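Local coordinates for protein metallo-carboxypeptidase (Pseudomonas aeruginosa, PDB 4A39) that probably removes residues from the C-terminal ends of peptides as a zinc-dependent carboxypeptidase of the M14 family, a model for mammalian cytosolic carboxypeptidases, at residues E187-M190 against E191-E195; A235-L239 against N240-L244; W255-Q258 against Q259-R263. One frame throughout, in Å; residues are numbered along the deposited sequence.

Contact 1 (E187-M190 against E191-E195)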
loop_
_atom_site.group_PDB
_atom_site.type_symbol
_atom_site.label_atom_id
_atom_site.label_comp_id
_atom_site.label_asym_id
_atom_site.label_seq_id
_atom_site.Cartn_x
_atom_site.Cartn_y
_atom_site.Cartn_z
ATOM N N GLU A 187 2.315 -0.938 -3.136
ATOM C CA GLU A 187 2.902 -1.343 -4.407
ATOM C C GLU A 187 4.145 -2.214 -4.182
ATOM O O GLU A 187 4.489 -3.029 -5.037
ATOM C CB GLU A 187 3.210 -0.135 -5.310
ATOM C CG GLU A 187 3.816 -0.555 -6.653
ATOM C CD GLU A 187 3.479 0.372 -7.815
ATOM O OE1 GLU A 187 3.283 1.586 -7.598
ATOM O OE2 GLU A 187 3.426 -0.126 -8.959
ATOM N N TRP A 188 4.818 -2.060 -3.041
ATOM C CA TRP A 188 5.973 -2.914 -2.762
ATOM C C TRP A 188 5.456 -4.353 -2.708
ATOM O O TRP A 188 6.089 -5.278 -3.224
ATOM C CB TRP A 188 6.636 -2.545 -1.429
ATOM C CG TRP A 188 7.579 -1.380 -1.535
ATOM C CD1 TRP A 188 7.382 -0.112 -1.062
ATOM C CD2 TRP A 188 8.869 -1.379 -2.159
ATOM N NE1 TRP A 188 8.469 0.676 -1.351
ATOM C CE2 TRP A 188 9.396 -0.074 -2.025
ATOM C CE3 TRP A 188 9.632 -2.353 -2.819
ATOM C CZ2 TRP A 188 10.654 0.285 -2.526
ATOM C CZ3 TRP A 188 10.886 -1.997 -3.319
ATOM C CH2 TRP A 188 11.383 -0.687 -3.167
ATOM N N PHE A 189 4.294 -4.529 -2.083
ATOM C CA PHE A 189 3.646 -5.840 -1.972
ATOM C C PHE A 189 3.436 -6.399 -3.387
ATOM O O PHE A 189 3.693 -7.575 -3.652
ATOM C CB PHE A 189 2.301 -5.672 -1.240
ATOM C CG PHE A 189 1.431 -6.914 -1.206
ATOM C CD1 PHE A 189 0.689 -7.294 -2.323
ATOM C CD2 PHE A 189 1.303 -7.660 -0.037
ATOM C CE1 PHE A 189 -0.171 -8.394 -2.277
ATOM C CE2 PHE A 189 0.443 -8.762 0.024
ATOM C CZ PHE A 189 -0.297 -9.128 -1.100
ATOM N N MET A 190 2.976 -5.548 -4.297
ATOM C CA MET A 190 2.735 -5.966 -5.675
ATOM C C MET A 190 4.030 -6.359 -6.385
ATOM O O MET A 190 4.039 -7.291 -7.189
ATOM C CB MET A 190 2.034 -4.848 -6.450
ATOM C CG MET A 190 0.693 -4.429 -5.856
ATOM S SD MET A 190 -0.538 -5.765 -5.802
ATOM C CE MET A 190 -1.051 -5.822 -7.519
ATOM N N GLU A 191 5.122 -5.654 -6.099
ATOM C CA GLU A 191 6.403 -5.983 -6.724
ATOM C C GLU A 191 6.845 -7.394 -6.326
ATOM O O GLU A 191 7.363 -8.145 -7.149
ATOM C CB GLU A 191 7.487 -4.968 -6.331
ATOM C CG GLU A 191 8.870 -5.308 -6.894
ATOM C CD GLU A 191 9.914 -4.248 -6.601
ATOM O OE1 GLU A 191 9.694 -3.076 -6.971
ATOM O OE2 GLU A 191 10.958 -4.588 -6.008
ATOM N N GLY A 192 6.636 -7.752 -5.064
ATOM C CA GLY A 192 7.015 -9.077 -4.602
ATOM C C GLY A 192 6.184 -10.148 -5.278
ATOM O O GLY A 192 6.697 -11.200 -5.680
ATOM N N LEU A 193 4.890 -9.874 -5.402
ATOM C CA LEU A 193 3.957 -10.796 -6.030
ATOM C C LEU A 193 4.383 -11.049 -7.479
ATOM O O LEU A 193 4.541 -12.198 -7.906
ATOM C CB LEU A 193 2.546 -10.192 -5.967
ATOM C CG LEU A 193 1.320 -11.013 -6.372
ATOM C CD1 LEU A 193 0.069 -10.351 -5.798
ATOM C CD2 LEU A 193 1.231 -11.116 -7.881
ATOM N N ILE A 194 4.598 -9.974 -8.229
ATOM C CA ILE A 194 4.988 -10.095 -9.629
ATOM C C ILE A 194 6.361 -10.733 -9.821
ATOM O O ILE A 194 6.547 -11.542 -10.730
ATOM C CB ILE A 194 4.936 -8.713 -10.337
ATOM C CG1 ILE A 194 3.486 -8.362 -10.675
ATOM C CG2 ILE A 194 5.750 -8.733 -11.620
ATOM C CD1 ILE A 194 2.588 -8.195 -9.478
ATOM N N GLU A 195 7.323 -10.391 -8.974
ATOM C CA GLU A 195 8.649 -10.968 -9.122
ATOM C C GLU A 195 8.652 -12.477 -8.909
ATOM O O GLU A 195 9.482 -13.180 -9.484
ATOM C CB GLU A 195 9.643 -10.307 -8.168
ATOM C CG GLU A 195 9.816 -8.825 -8.418
ATOM C CD GLU A 195 11.090 -8.273 -7.816
ATOM O OE1 GLU A 195 11.520 -8.775 -6.755
ATOM O OE2 GLU A 195 11.654 -7.324 -8.402
#
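Phe189 and Leu193, one turn apart on helix 185-196, meet through single atoms: CE1 of Phe189 comes to 4.0 Å from CD1 of Leu193, and the two side chains cross at a slant. With CG anti to the backbone N (chi1 173° in Phe189, -171° in Leu193), each side chain is brought to helix 366-383, where Phe189 meets Leu372 and Val376 and Leu193 meets Leu377. This apolar pair is closely packed; Met190, Leu193 and Ile194 reach Leu216 of strand 212-217. Trp188 and Glu191 form a buried, polar pair, running side by side with OE2 of Glu191 3.7 Å from CZ3 of Trp188 and the carboxylate plane turned 58° from the ring. The open side belongs to Glu195, which is partly exposed and pairs with Lys370. The backbone bonds are regular, for example Gly192 N to Trp188 O at 3.1 Å. Buried Glu191 is met by Arg130 and Tyr126 at OE1 and by Lys370 at OE2, whereas Glu187 takes Arg128, His131 and Asn219. With cationic partners at both acids, the carboxylates are probably ionised although buried, and they tie this helix to its neighbours by charge as well as by packing.

Contact 2 (A235-L239 against N240-L244). With GEM ((2-guanidinoethylmercapto)succinic acid), chain D.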
loop_
_atom_site.group_PDB
_atom_site.type_symbol
_atom_site.label_atom_id
_atom_site.label_comp_id
_atom_site.label_asym_id
_atom_site.label_seq_id
_atom_site.Cartn_x
_atom_site.Cartn_y
_atom_site.Cartn_z
ATOM N N ALA A 235 -8.440 14.901 -7.872
ATOM C CA ALA A 235 -9.676 15.663 -7.705
ATOM C C ALA A 235 -10.101 15.809 -6.245
ATOM O O ALA A 235 -11.117 16.442 -5.950
ATOM C CB ALA A 235 -10.808 15.015 -8.516
ATOM N N GLY A 236 -9.325 15.230 -5.335
ATOM C CA GLY A 236 -9.650 15.321 -3.921
ATOM C C GLY A 236 -10.605 14.258 -3.406
ATOM O O GLY A 236 -11.168 14.400 -2.320
ATOM N N GLN A 237 -10.781 13.188 -4.178
ATOM C CA GLN A 237 -11.674 12.098 -3.798
ATOM C C GLN A 237 -10.934 10.934 -3.138
ATOM O O GLN A 237 -9.862 10.541 -3.592
ATOM C CB GLN A 237 -12.411 11.585 -5.046
ATOM C CG GLN A 237 -13.287 10.352 -4.828
ATOM C CD GLN A 237 -14.425 10.609 -3.864
ATOM O OE1 GLN A 237 -15.116 11.625 -3.965
ATOM N NE2 GLN A 237 -14.634 9.688 -2.929
ATOM N N ASP A 238 -11.495 10.415 -2.046
ATOM C CA ASP A 238 -10.923 9.253 -1.361
ATOM C C ASP A 238 -11.424 8.094 -2.221
ATOM O O ASP A 238 -12.609 7.762 -2.184
ATOM C CB ASP A 238 -11.496 9.122 0.056
ATOM C CG ASP A 238 -10.911 7.938 0.827
ATOM O OD1 ASP A 238 -10.478 6.954 0.191
ATOM O OD2 ASP A 238 -10.899 7.987 2.076
ATOM N N LEU A 239 -10.533 7.487 -2.998
ATOM C CA LEU A 239 -10.935 6.401 -3.882
ATOM C C LEU A 239 -11.597 5.229 -3.170
ATOM O O LEU A 239 -12.470 4.569 -3.740
ATOM C CB LEU A 239 -9.739 5.909 -4.706
ATOM C CG LEU A 239 -9.183 6.899 -5.737
ATOM C CD1 LEU A 239 -8.092 6.215 -6.551
ATOM C CD2 LEU A 239 -10.297 7.376 -6.659
ATOM N N ASN A 240 -11.215 4.966 -1.923
ATOM C CA ASN A 240 -11.843 3.846 -1.249
ATOM C C ASN A 240 -13.169 4.178 -0.580
ATOM O O ASN A 240 -13.607 3.482 0.339
ATOM C CB ASN A 240 -10.893 3.181 -0.256
ATOM C CG ASN A 240 -11.227 1.719 -0.063
ATOM O OD1 ASN A 240 -11.618 1.040 -1.015
ATOM N ND2 ASN A 240 -11.077 1.224 1.154
ATOM N N ARG A 241 -13.798 5.251 -1.049
ATOM C CA ARG A 241 -15.117 5.657 -0.575
ATOM C C ARG A 241 -15.942 5.947 -1.832
ATOM O O ARG A 241 -17.039 6.496 -1.753
ATOM C CB ARG A 241 -15.039 6.925 0.284
ATOM C CG ARG A 241 -14.318 6.751 1.611
ATOM C CD ARG A 241 -15.077 5.828 2.550
ATOM N NE ARG A 241 -14.393 5.719 3.836
ATOM C CZ ARG A 241 -13.274 5.027 4.030
ATOM N NH1 ARG A 241 -12.711 4.367 3.024
ATOM N NH2 ARG A 241 -12.698 5.015 5.226
ATOM N N ALA A 242 -15.404 5.563 -2.991
ATOM C CA ALA A 242 -16.076 5.816 -4.265
ATOM C C ALA A 242 -16.590 4.572 -4.975
ATOM O O ALA A 242 -16.968 4.640 -6.143
ATOM C CB ALA A 242 -15.139 6.574 -5.199
ATOM N N TRP A 243 -16.632 3.440 -4.283
ATOM C CA TRP A 243 -17.080 2.224 -4.944
ATOM C C TRP A 243 -18.584 2.047 -5.088
ATOM O O TRP A 243 -19.044 1.303 -5.953
ATOM C CB TRP A 243 -16.443 1.011 -4.268
ATOM C CG TRP A 243 -14.967 0.984 -4.520
ATOM C CD1 TRP A 243 -14.030 1.828 -3.993
ATOM C CD2 TRP A 243 -14.267 0.132 -5.436
ATOM N NE1 TRP A 243 -12.792 1.558 -4.525
ATOM C CE2 TRP A 243 -12.907 0.522 -5.413
ATOM C CE3 TRP A 243 -14.654 -0.921 -6.275
ATOM C CZ2 TRP A 243 -11.935 -0.103 -6.197
ATOM C CZ3 TRP A 243 -13.685 -1.545 -7.056
ATOM C CH2 TRP A 243 -12.342 -1.133 -7.011
ATOM N N LEU A 244 -19.357 2.738 -4.262
ATOM C CA LEU A 244 -20.803 2.629 -4.361
ATOM C C LEU A 244 -21.296 3.528 -5.492
ATOM O O LEU A 244 -22.261 3.200 -6.186
ATOM C CB LEU A 244 -21.455 3.037 -3.037
ATOM C CG LEU A 244 -22.953 2.770 -2.886
ATOM C CD1 LEU A 244 -23.244 1.287 -3.111
ATOM C CD2 LEU A 244 -23.398 3.202 -1.494
HETATM C C8 GEM D . -9.439 1.445 5.193
HETATM S S7 GEM D . -9.247 0.110 3.957
HETATM C C6 GEM D . -10.390 -1.146 4.640
HETATM C C5 GEM D . -10.548 -1.104 6.163
HETATM N N3 GEM D . -11.312 0.085 6.568
HETATM C C1 GEM D . -12.507 -0.067 7.135
HETATM N N4 GEM D . -12.998 -1.290 7.315
HETATM N N2 GEM D . -13.216 0.992 7.513
HETATM C C9 GEM D . -9.921 2.746 4.546
HETATM O O14 GEM D . -10.218 2.715 3.330
HETATM O O15 GEM D . -9.983 3.749 5.286
HETATM C C10 GEM D . -8.135 1.673 5.959
HETATM C C11 GEM D . -6.999 2.117 5.034
HETATM O O12 GEM D . -5.925 1.478 5.093
HETATM O O13 GEM D . -7.224 3.100 4.298
#
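Asp238 and Arg241 sit obliquely across a tight turn, with OD2 of the aspartate 4.1 Å above one face of the guanidinium, offset toward its rim, and the two planes 33° apart. No N-H of Arg241 points at this oxygen, so the attraction is one of charge, and OD2 pairs instead with Arg231. Bent at chi2 (-66°) on its way to the ligand, Arg241 serves the inhibitor (2-guanidinoethylmercapto)succinic acid: NH1 gives O14 a bond of 3.0 Å, almost straight at 175°, and NH2 reaches O15, a two-pronged grip on one carboxylate. NH1 also bonds Asn240 O. Asn240 ND2 joins from beside it, 2.8 Å from the same O14. The turn is held by Asp238, whose OD1 accepts Asn240 N at 3.0 Å on its anti side, tilted out of the carboxylate plane, and also bonds the zinc ligand His180 as a second-shell partner. Its carbonyl O takes Gln237 NE2 and Arg241 N from opposite faces, while Gln237 OE1 accepts from Arg250 NE. The ring edge of Trp243 approaches Leu239 O, and its NE1 bonds Gln179. The loop precedes helix 252-264, on which Leu239 and Trp243 pack; Trp243 also meets helix 332-340, and Asn240 rests against strand 268-275.

Contact 3 (W255-Q258 against Q259-R263)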
loop_
_atom_site.group_PDB
_atom_site.type_symbol
_atom_site.label_atom_id
_atom_site.label_comp_id
_atom_site.label_asym_id
_atom_site.label_seq_id
_atom_site.Cartn_x
_atom_site.Cartn_y
_atom_site.Cartn_z
ATOM N N TRP A 255 -13.649 3.831 -11.525
ATOM C CA TRP A 255 -14.612 3.586 -12.597
ATOM C C TRP A 255 -14.042 2.553 -13.571
ATOM O O TRP A 255 -14.750 1.651 -14.035
ATOM C CB TRP A 255 -14.915 4.900 -13.329
ATOM C CG TRP A 255 -15.859 4.755 -14.482
ATOM C CD1 TRP A 255 -15.541 4.424 -15.769
ATOM C CD2 TRP A 255 -17.280 4.907 -14.444
ATOM N NE1 TRP A 255 -16.681 4.360 -16.535
ATOM C CE2 TRP A 255 -17.763 4.652 -15.747
ATOM C CE3 TRP A 255 -18.194 5.234 -13.434
ATOM C CZ2 TRP A 255 -19.123 4.713 -16.067
ATOM C CZ3 TRP A 255 -19.548 5.295 -13.753
ATOM C CH2 TRP A 255 -19.998 5.035 -15.059
ATOM N N PHE A 256 -12.756 2.695 -13.866
ATOM C CA PHE A 256 -12.041 1.796 -14.765
ATOM C C PHE A 256 -12.067 0.359 -14.262
ATOM O O PHE A 256 -12.476 -0.555 -14.980
ATOM C CB PHE A 256 -10.585 2.261 -14.907
ATOM C CG PHE A 256 -9.664 1.227 -15.499
ATOM C CD1 PHE A 256 -9.881 0.722 -16.777
ATOM C CD2 PHE A 256 -8.564 0.769 -14.778
ATOM C CE1 PHE A 256 -9.014 -0.226 -17.331
ATOM C CE2 PHE A 256 -7.695 -0.175 -15.321
ATOM C CZ PHE A 256 -7.921 -0.672 -16.601
ATOM N N VAL A 257 -11.630 0.156 -13.026
ATOM C CA VAL A 257 -11.591 -1.190 -12.466
ATOM C C VAL A 257 -12.960 -1.852 -12.410
ATOM O O VAL A 257 -13.089 -3.028 -12.752
ATOM C CB VAL A 257 -10.954 -1.190 -11.061
ATOM C CG1 VAL A 257 -10.961 -2.600 -10.480
ATOM C CG2 VAL A 257 -9.525 -0.671 -11.155
ATOM N N GLN A 258 -13.981 -1.110 -11.994
ATOM C CA GLN A 258 -15.323 -1.681 -11.923
ATOM C C GLN A 258 -15.834 -2.133 -13.291
ATOM O O GLN A 258 -16.537 -3.136 -13.390
ATOM C CB GLN A 258 -16.304 -0.688 -11.290
ATOM C CG GLN A 258 -16.177 -0.616 -9.768
ATOM C CD GLN A 258 -17.322 0.127 -9.101
ATOM O OE1 GLN A 258 -18.455 0.115 -9.589
ATOM N NE2 GLN A 258 -17.038 0.756 -7.964
ATOM N N GLN A 259 -15.480 -1.406 -14.345
ATOM C CA GLN A 259 -15.924 -1.791 -15.683
ATOM C C GLN A 259 -15.271 -3.103 -16.106
ATOM O O GLN A 259 -15.915 -3.967 -16.710
ATOM C CB GLN A 259 -15.589 -0.692 -16.696
ATOM C CG GLN A 259 -16.417 0.574 -16.530
ATOM C CD GLN A 259 -17.903 0.340 -16.774
ATOM O OE1 GLN A 259 -18.722 1.237 -16.582
ATOM N NE2 GLN A 259 -18.253 -0.868 -17.206
ATOM N N GLU A 260 -13.988 -3.248 -15.787
ATOM C CA GLU A 260 -13.251 -4.454 -16.136
ATOM C C GLU A 260 -13.748 -5.637 -15.310
ATOM O O GLU A 260 -13.815 -6.766 -15.804
ATOM C CB GLU A 260 -11.750 -4.247 -15.910
ATOM C CG GLU A 260 -11.112 -3.228 -16.852
ATOM C CD GLU A 260 -11.281 -3.592 -18.318
ATOM O OE1 GLU A 260 -11.090 -4.777 -18.663
ATOM O OE2 GLU A 260 -11.594 -2.693 -19.127
ATOM N N MET A 261 -14.099 -5.384 -14.053
ATOM C CA MET A 261 -14.597 -6.457 -13.197
ATOM C C MET A 261 -15.932 -6.962 -13.721
ATOM O O MET A 261 -16.175 -8.164 -13.775
ATOM C CB MET A 261 -14.771 -5.977 -11.754
ATOM C CG MET A 261 -13.478 -5.647 -11.028
ATOM S SD MET A 261 -13.789 -5.196 -9.302
ATOM C CE MET A 261 -12.213 -5.638 -8.547
ATOM N N LYS A 262 -16.800 -6.044 -14.117
ATOM C CA LYS A 262 -18.113 -6.424 -14.623
ATOM C C LYS A 262 -18.016 -7.329 -15.841
ATOM O O LYS A 262 -18.826 -8.247 -16.019
ATOM C CB LYS A 262 -18.921 -5.171 -14.970
ATOM C CG LYS A 262 -19.384 -4.368 -13.765
ATOM C CD LYS A 262 -20.079 -3.070 -14.164
ATOM C CE LYS A 262 -20.536 -2.293 -12.940
ATOM N NZ LYS A 262 -21.045 -0.940 -13.294
ATOM N N ARG A 263 -17.005 -7.081 -16.666
ATOM C CA ARG A 263 -16.799 -7.844 -17.887
ATOM C C ARG A 263 -16.094 -9.181 -17.724
ATOM O O ARG A 263 -16.425 -10.141 -18.418
ATOM C CB ARG A 263 -16.035 -6.990 -18.902
ATOM C CG ARG A 263 -15.902 -7.599 -20.287
ATOM C CD ARG A 263 -15.903 -6.494 -21.317
ATOM N NE ARG A 263 -14.700 -5.672 -21.246
ATOM C CZ ARG A 263 -13.532 -6.052 -21.744
ATOM N NH1 ARG A 263 -13.438 -7.232 -22.330
ATOM N NH2 ARG A 263 -12.476 -5.252 -21.686
#
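Gln259 folds back along Trp255, one turn earlier on helix 252-264, and the two side chains run alongside each other in the same direction. CG of Gln259 makes an off-centre CH-pi contact with the five-membered ring, 4.2 Å from its centroid, while OE1 comes obliquely to the CZ2, CE2 and NE1 side of the indole, 3.5 Å from CZ2 of Trp255. The amide plane is turned 59° from the indole, so the two groups are not stacked flat. A bend at chi2 of Gln259 (-64°) turns OE1 toward the indole. One residue on, Phe256 and Glu260 repeat the i to i+4 pairing at a slant: CG of Glu260 lies 3.7 Å from CE1 of Phe256, and it is the methylene part that does most of the touching. Glu260 OE1 is also 3.4 Å from Arg263 NH2, a salt bridge in which the oxygen stands well out of the guanidinium plane, so the attraction is one of charge, with no N-H aimed at it. The third pair is wholly apolar, with CE of Met261 3.8 Å from CG1 of Val257; CG1 stands anti to the backbone N (chi1 178°), facing the methionine.

Behind these pairs the helical backbone sets the spacing, as in Met261 N to Val257 O at 2.9 Å. Phe256 O receives Glu260 N and, weakly, Gln259 N. Farther out, Phe256 lies on Ile158 and Leu160 of strand 157-163, Val257 and Met261 meet Trp174 of strand 171-177, and Met261 also packs on Val336 and Tyr340 of helix 332-340.

The helix is thus two-sided. Trp255 and Lys262 are exposed, whereas the buried Val257 and Met261 pack by dispersion, and the buried amide of Gln258 has its NE2 satisfied by Trp243 O.

In the fold
All three contacts belong to the zinc carboxypeptidase part of the chain and follow one another in sequence. Contact 1 lies on helix 185-196 and contact 2 in the loop leading to helix 252-264, which carries contact 3. The centres of contacts 1 and 2 are about 24 Å apart, on opposite sides of the chain's centre, and those of contacts 1 and 3 about 22 Å. Contacts 2 and 3, about 15 Å between centres, touch directly: the indole of Trp243 packs on Val257, and a probable hydrogen bond runs from Gln258 NE2 to Trp243 O. Helix 185-196 and helix 252-264 both pack on strands of the seven-stranded mixed sheet, and the inhibitor-binding loop is thereby joined to the same core.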